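Local coordinates for protein ORF99 (Acidianus Filamentous Virus 1, PDB 3DF6) that is of unknown function but belongs to a family related to the anti-CRISPR protein AcrID1, and is stable to heat and acid, at residues Asp2-Val14 / Met27-Leu41. The protein carries 2 engineered substitutions. Sequence-based numbering, arbitrary orientation.
Sequences DTHEFHKLLIKVV and MKLNTTLDELEFEEL. Engineered in segment 27-41: Met27 (natural residue Leu).
His7 reaches from helix 3-14 to both parts of segment 27-41, the strand and the helix after it. Glu37 has two conformers, and what follows holds for the one described. The CB of His7 lies 3.8 Å from Glu37 OE2, and the ring carries on toward the strand, CG being set beside its own backbone N (chi1 -61°). ND1 makes two weak bonds to the Glu37 carboxylate, 2.8 Å to OE1 and 3.3 Å to OE2, with ring and carboxylate planes 84° apart. CE1 rests 3.2 Å from Thr32 O. At the far end NE2 forms a short, nearly straight hydrogen bond of 2.6 Å with Thr31 OG1, near the ring plane; either atom could be the donor. Leu33 CD1 sits over the centre of one face as a CH-pi contact, and Thr3 O lies over the opposite face. Glu37 OE1 also accepts from Asp34 N, part of the capping box that starts helix 35-41. Here helix 3-14 crosses strand 27-34, an outer strand of the chain's antiparallel sheet that continues into the second subunit, at about 91°. Toward the C-terminal end of helix 3-14 the packing turns apolar: Leu10 CD2 meets the engineered selenomethionine Met27 at CE, 3.6 Å away, while Ile11 CD1 lies against Glu40 CG and Val14 CG2 against Leu41 CD1. A water lies within hydrogen-bonding distance of both Ile11 O and Leu41 O.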
loop_
_atom_site.group_PDB
_atom_site.type_symbol
_atom_site.label_atom_id
_atom_site.label_comp_id
_atom_site.label_asym_id
_atom_site.label_seq_id
_atom_site.Cartn_x
_atom_site.Cartn_y
_atom_site.Cartn_z
ATOM N N ASP C 2 7.993 -13.901 -7.003
ATOM C CA ASP C 2 7.282 -15.058 -6.479
ATOM C C ASP C 2 5.920 -14.683 -5.841
ATOM O O ASP C 2 5.824 -13.733 -5.067
ATOM C CB ASP C 2 8.198 -15.789 -5.494
ATOM C CG ASP C 2 7.499 -16.900 -4.751
ATOM O OD1 ASP C 2 7.282 -17.987 -5.334
ATOM O OD2 ASP C 2 7.188 -16.682 -3.570
ATOM N N THR C 3 4.893 -15.459 -6.181
ATOM C CA THR C 3 3.509 -15.271 -5.724
ATOM C C THR C 3 3.302 -15.519 -4.216
ATOM O O THR C 3 2.599 -14.759 -3.551
ATOM C CB THR C 3 2.571 -16.153 -6.581
ATOM O OG1 THR C 3 2.825 -15.871 -7.968
ATOM C CG2 THR C 3 1.106 -15.907 -6.265
ATOM N N HIS C 4 3.922 -16.571 -3.682
ATOM C CA HIS C 4 3.932 -16.790 -2.235
ATOM C C HIS C 4 4.553 -15.602 -1.462
ATOM O O HIS C 4 4.013 -15.149 -0.451
ATOM C CB HIS C 4 4.645 -18.108 -1.901
ATOM C CG HIS C 4 4.960 -18.277 -0.448
ATOM N ND1 HIS C 4 4.011 -18.639 0.484
ATOM C CD2 HIS C 4 6.121 -18.125 0.235
ATOM C CE1 HIS C 4 4.571 -18.697 1.679
ATOM N NE2 HIS C 4 5.851 -18.393 1.555
ATOM N N GLU C 5 5.690 -15.112 -1.944
ATOM C CA GLU C 5 6.375 -13.996 -1.312
ATOM C C GLU C 5 5.506 -12.751 -1.404
ATOM O O GLU C 5 5.464 -11.953 -0.474
ATOM C CB GLU C 5 7.747 -13.748 -1.954
ATOM C CG GLU C 5 8.762 -14.875 -1.722
ATOM C CD GLU C 5 9.045 -15.157 -0.244
ATOM O OE1 GLU C 5 8.863 -14.248 0.598
ATOM O OE2 GLU C 5 9.471 -16.295 0.069
ATOM N N PHE C 6 4.808 -12.621 -2.530
ATOM C CA PHE C 6 3.858 -11.535 -2.757
ATOM C C PHE C 6 2.728 -11.561 -1.718
ATOM O O PHE C 6 2.425 -10.530 -1.104
ATOM C CB PHE C 6 3.339 -11.583 -4.214
ATOM C CG PHE C 6 2.293 -10.543 -4.532
ATOM C CD1 PHE C 6 2.657 -9.228 -4.815
ATOM C CD2 PHE C 6 0.934 -10.876 -4.547
ATOM C CE1 PHE C 6 1.691 -8.265 -5.112
ATOM C CE2 PHE C 6 -0.037 -9.912 -4.865
ATOM C CZ PHE C 6 0.343 -8.609 -5.121
ATOM N N HIS C 7 2.146 -12.742 -1.472
ATOM C CA HIS C 7 1.054 -12.827 -0.497
ATOM C C HIS C 7 1.545 -12.591 0.926
ATOM O O HIS C 7 0.853 -11.949 1.726
ATOM C CB HIS C 7 0.289 -14.151 -0.636
ATOM C CG HIS C 7 -0.344 -14.329 -1.984
ATOM N ND1 HIS C 7 -0.753 -15.553 -2.464
ATOM C CD2 HIS C 7 -0.615 -13.433 -2.963
ATOM C CE1 HIS C 7 -1.261 -15.402 -3.676
ATOM N NE2 HIS C 7 -1.177 -14.125 -4.006
ATOM N N LYS C 8 2.734 -13.102 1.232
ATOM C CA LYS C 8 3.409 -12.796 2.496
ATOM C C LYS C 8 3.606 -11.285 2.699
ATOM O O LYS C 8 3.412 -10.777 3.804
ATOM C CB LYS C 8 4.770 -13.509 2.590
ATOM C CG LYS C 8 4.694 -14.894 3.186
ATOM C CD LYS C 8 6.079 -15.565 3.290
ATOM C CE LYS C 8 7.048 -14.792 4.211
ATOM N NZ LYS C 8 8.425 -15.346 4.164
ATOM N N LEU C 9 4.022 -10.576 1.654
ATOM C CA LEU C 9 4.131 -9.112 1.736
ATOM C C LEU C 9 2.778 -8.433 1.987
ATOM O O LEU C 9 2.679 -7.525 2.823
ATOM C CB LEU C 9 4.837 -8.513 0.506
ATOM C CG LEU C 9 4.955 -6.976 0.479
ATOM C CD1 LEU C 9 6.298 -6.526 -0.065
ATOM C CD2 LEU C 9 3.796 -6.295 -0.312
ATOM N N LEU C 10 1.729 -8.877 1.298
ATOM C CA LEU C 10 0.403 -8.292 1.532
ATOM C C LEU C 10 -0.046 -8.447 2.990
ATOM O O LEU C 10 -0.621 -7.515 3.566
ATOM C CB LEU C 10 -0.649 -8.907 0.610
ATOM C CG LEU C 10 -0.449 -8.753 -0.910
ATOM C CD1 LEU C 10 -1.584 -9.445 -1.678
ATOM C CD2 LEU C 10 -0.334 -7.280 -1.296
ATOM N N ILE C 11 0.229 -9.621 3.570
ATOM C CA ILE C 11 -0.104 -9.908 4.964
ATOM C C ILE C 11 0.670 -8.967 5.884
ATOM O O ILE C 11 0.106 -8.424 6.837
ATOM C CB ILE C 11 0.167 -11.412 5.331
ATOM C CG1 ILE C 11 -0.819 -12.332 4.607
ATOM C CG2 ILE C 11 0.061 -11.644 6.840
ATOM C CD1 ILE C 11 -0.332 -13.768 4.492
ATOM N N LYS C 12 1.959 -8.798 5.599
ATOM C CA LYS C 12 2.819 -7.865 6.306
ATOM C C LYS C 12 2.366 -6.395 6.219
ATOM O O LYS C 12 2.460 -5.654 7.213
ATOM C CB LYS C 12 4.250 -8.002 5.792
ATOM C CG LYS C 12 5.275 -7.140 6.515
ATOM C CD LYS C 12 5.381 -7.461 8.018
ATOM C CE LYS C 12 6.590 -6.741 8.617
ATOM N NZ LYS C 12 6.805 -7.010 10.069
ATOM N N VAL C 13 1.923 -5.971 5.031
ATOM C CA VAL C 13 1.340 -4.632 4.849
ATOM C C VAL C 13 0.209 -4.448 5.855
ATOM O O VAL C 13 0.159 -3.429 6.560
ATOM C CB VAL C 13 0.865 -4.378 3.373
ATOM C CG1 VAL C 13 -0.049 -3.118 3.249
ATOM C CG2 VAL C 13 2.074 -4.251 2.419
ATOM N N VAL C 14 -0.681 -5.437 5.938
ATOM C CA VAL C 14 -1.827 -5.362 6.849
ATOM C C VAL C 14 -1.335 -5.327 8.308
ATOM O O VAL C 14 -1.793 -4.495 9.106
ATOM C CB VAL C 14 -2.883 -6.499 6.557
ATOM C CG1 VAL C 14 -3.963 -6.580 7.640
ATOM C CG2 VAL C 14 -3.520 -6.278 5.206
HETATM N N MSE C 27 -4.632 -0.524 -1.943
HETATM C CA MSE C 27 -3.898 -1.188 -3.014
HETATM C C MSE C 27 -4.923 -1.843 -3.923
HETATM O O MSE C 27 -5.874 -2.466 -3.438
HETATM C CB MSE C 27 -2.990 -2.285 -2.476
HETATM C CG MSE C 27 -1.811 -1.849 -1.661
HETATM SE SE MSE C 27 -0.840 -3.480 -1.210
HETATM C CE MSE C 27 -2.113 -4.382 -0.060
ATOM N N LYS C 28 -4.722 -1.677 -5.221
ATOM C CA LYS C 28 -5.506 -2.362 -6.224
ATOM C C LYS C 28 -4.674 -3.546 -6.687
ATOM O O LYS C 28 -3.460 -3.406 -6.913
ATOM C CB LYS C 28 -5.817 -1.422 -7.380
ATOM C CG LYS C 28 -6.744 -2.003 -8.438
ATOM C CD LYS C 28 -7.091 -0.936 -9.466
ATOM C CE LYS C 28 -8.208 -1.397 -10.418
ATOM N NZ LYS C 28 -7.737 -2.539 -11.232
ATOM N N LEU C 29 -5.339 -4.700 -6.817
ATOM C CA LEU C 29 -4.683 -5.986 -6.977
ATOM C C LEU C 29 -5.573 -7.039 -7.623
ATOM O O LEU C 29 -6.799 -6.987 -7.517
ATOM C CB LEU C 29 -4.540 -6.671 -5.597
ATOM C CG LEU C 29 -3.807 -5.907 -4.489
ATOM C CD1 LEU C 29 -4.197 -6.423 -3.119
ATOM C CD2 LEU C 29 -2.272 -5.989 -4.747
ATOM N N ASN C 30 -4.889 -8.079 -8.168
ATOM C CA ASN C 30 -5.625 -9.142 -8.859
ATOM C C ASN C 30 -4.816 -10.385 -8.616
ATOM O O ASN C 30 -4.070 -10.835 -9.472
ATOM C CB ASN C 30 -5.860 -8.921 -10.349
ATOM C CG ASN C 30 -6.790 -9.952 -10.961
ATOM O OD1 ASN C 30 -7.287 -10.863 -10.292
ATOM N ND2 ASN C 30 -7.011 -9.820 -12.257
ATOM N N THR C 31 -4.941 -10.932 -7.417
ATOM C CA THR C 31 -4.158 -12.104 -7.044
ATOM C C THR C 31 -5.058 -13.054 -6.255
ATOM O O THR C 31 -5.994 -12.616 -5.568
ATOM C CB THR C 31 -2.852 -11.668 -6.266
ATOM O OG1 THR C 31 -1.998 -12.799 -6.044
ATOM C CG2 THR C 31 -3.185 -10.968 -4.936
ATOM N N THR C 32 -4.801 -14.353 -6.377
ATOM C CA THR C 32 -5.677 -15.343 -5.778
ATOM C C THR C 32 -5.021 -16.025 -4.582
ATOM O O THR C 32 -3.994 -16.702 -4.717
ATOM C CB THR C 32 -6.157 -16.390 -6.823
ATOM O OG1 THR C 32 -6.891 -15.716 -7.847
ATOM C CG2 THR C 32 -7.075 -17.436 -6.167
ATOM N N LEU C 33 -5.645 -15.837 -3.424
ATOM C CA LEU C 33 -5.171 -16.355 -2.156
ATOM C C LEU C 33 -5.857 -17.648 -1.757
ATOM O O LEU C 33 -7.084 -17.756 -1.847
ATOM C CB LEU C 33 -5.445 -15.353 -1.034
ATOM C CG LEU C 33 -4.465 -14.204 -0.771
ATOM C CD1 LEU C 33 -4.331 -13.294 -1.991
ATOM C CD2 LEU C 33 -4.947 -13.418 0.435
ATOM N N ASP C 34 -5.036 -18.595 -1.289
ATOM C CA ASP C 34 -5.490 -19.786 -0.570
ATOM C C ASP C 34 -6.236 -19.341 0.708
ATOM O O ASP C 34 -5.975 -18.260 1.231
ATOM C CB ASP C 34 -4.240 -20.611 -0.221
ATOM C CG ASP C 34 -4.521 -21.822 0.648
ATOM O OD1 ASP C 34 -5.694 -22.200 0.868
ATOM O OD2 ASP C 34 -3.531 -22.427 1.109
ATOM N N GLU C 35 -7.160 -20.168 1.199
ATOM C CA GLU C 35 -7.900 -19.841 2.415
ATOM C C GLU C 35 -6.973 -19.492 3.576
ATOM O O GLU C 35 -7.228 -18.536 4.310
ATOM C CB GLU C 35 -8.815 -20.993 2.839
ATOM C CG GLU C 35 -9.743 -20.610 4.009
ATOM C CD GLU C 35 -10.645 -21.733 4.433
ATOM O OE1 GLU C 35 -10.596 -22.815 3.818
ATOM O OE2 GLU C 35 -11.398 -21.551 5.408
ATOM N N LEU C 36 -5.906 -20.281 3.736
ATOM C CA LEU C 36 -4.898 -20.040 4.775
ATOM C C LEU C 36 -4.271 -18.664 4.671
ATOM O O LEU C 36 -4.069 -18.003 5.692
ATOM C CB LEU C 36 -3.795 -21.108 4.748
ATOM C CG LEU C 36 -4.256 -22.490 5.201
ATOM C CD1 LEU C 36 -3.274 -23.579 4.750
ATOM C CD2 LEU C 36 -4.499 -22.545 6.713
ATOM N N GLU C 37 -3.951 -18.254 3.442
ATOM C CA GLU C 37 -3.398 -16.928 3.218
ATOM C C GLU C 37 -4.448 -15.848 3.544
ATOM O O GLU C 37 -4.123 -14.846 4.215
ATOM C CB GLU C 37 -2.836 -16.788 1.783
ATOM C CG GLU C 37 -1.884 -17.973 1.343
ATOM C CD GLU C 37 -1.337 -17.791 -0.080
ATOM O OE1 GLU C 37 -2.143 -17.526 -1.017
ATOM O OE2 GLU C 37 -0.089 -17.914 -0.269
ATOM N N PHE C 38 -5.682 -16.047 3.077
ATOM C CA PHE C 38 -6.774 -15.094 3.319
ATOM C C PHE C 38 -7.035 -14.893 4.817
ATOM O O PHE C 38 -7.209 -13.766 5.272
ATOM C CB PHE C 38 -8.036 -15.526 2.559
ATOM C CG PHE C 38 -9.134 -14.476 2.518
ATOM C CD1 PHE C 38 -9.048 -13.391 1.665
ATOM C CD2 PHE C 38 -10.278 -14.621 3.297
ATOM C CE1 PHE C 38 -10.060 -12.419 1.621
ATOM C CE2 PHE C 38 -11.310 -13.663 3.257
ATOM C CZ PHE C 38 -11.182 -12.548 2.411
ATOM N N GLU C 39 -7.033 -15.987 5.569
ATOM C CA GLU C 39 -7.206 -15.974 7.021
ATOM C C GLU C 39 -6.063 -15.279 7.757
ATOM O O GLU C 39 -6.275 -14.511 8.714
ATOM C CB GLU C 39 -7.428 -17.410 7.527
ATOM C CG GLU C 39 -8.811 -17.891 7.163
ATOM C CD GLU C 39 -9.074 -19.334 7.510
ATOM O OE1 GLU C 39 -8.151 -20.029 8.004
ATOM O OE2 GLU C 39 -10.230 -19.766 7.279
ATOM N N GLU C 40 -4.861 -15.539 7.285
ATOM C CA GLU C 40 -3.668 -14.858 7.749
ATOM C C GLU C 40 -3.746 -13.348 7.500
ATOM O O GLU C 40 -3.344 -12.567 8.356
ATOM C CB GLU C 40 -2.437 -15.473 7.067
ATOM C CG GLU C 40 -1.111 -15.009 7.601
ATOM C CD GLU C 40 -0.907 -15.280 9.079
ATOM O OE1 GLU C 40 -1.376 -16.334 9.584
ATOM O OE2 GLU C 40 -0.250 -14.429 9.729
ATOM N N LEU C 41 -4.275 -12.956 6.341
ATOM C CA LEU C 41 -4.428 -11.549 5.954
ATOM C C LEU C 41 -5.307 -10.750 6.935
ATOM O O LEU C 41 -4.964 -9.632 7.337
ATOM C CB LEU C 41 -5.044 -11.459 4.551
ATOM C CG LEU C 41 -5.220 -10.073 3.893
ATOM C CD1 LEU C 41 -3.859 -9.463 3.551
ATOM C CD2 LEU C 41 -6.080 -10.167 2.635
HETATM O O HOH W 1 -2.273 -9.576 8.230
#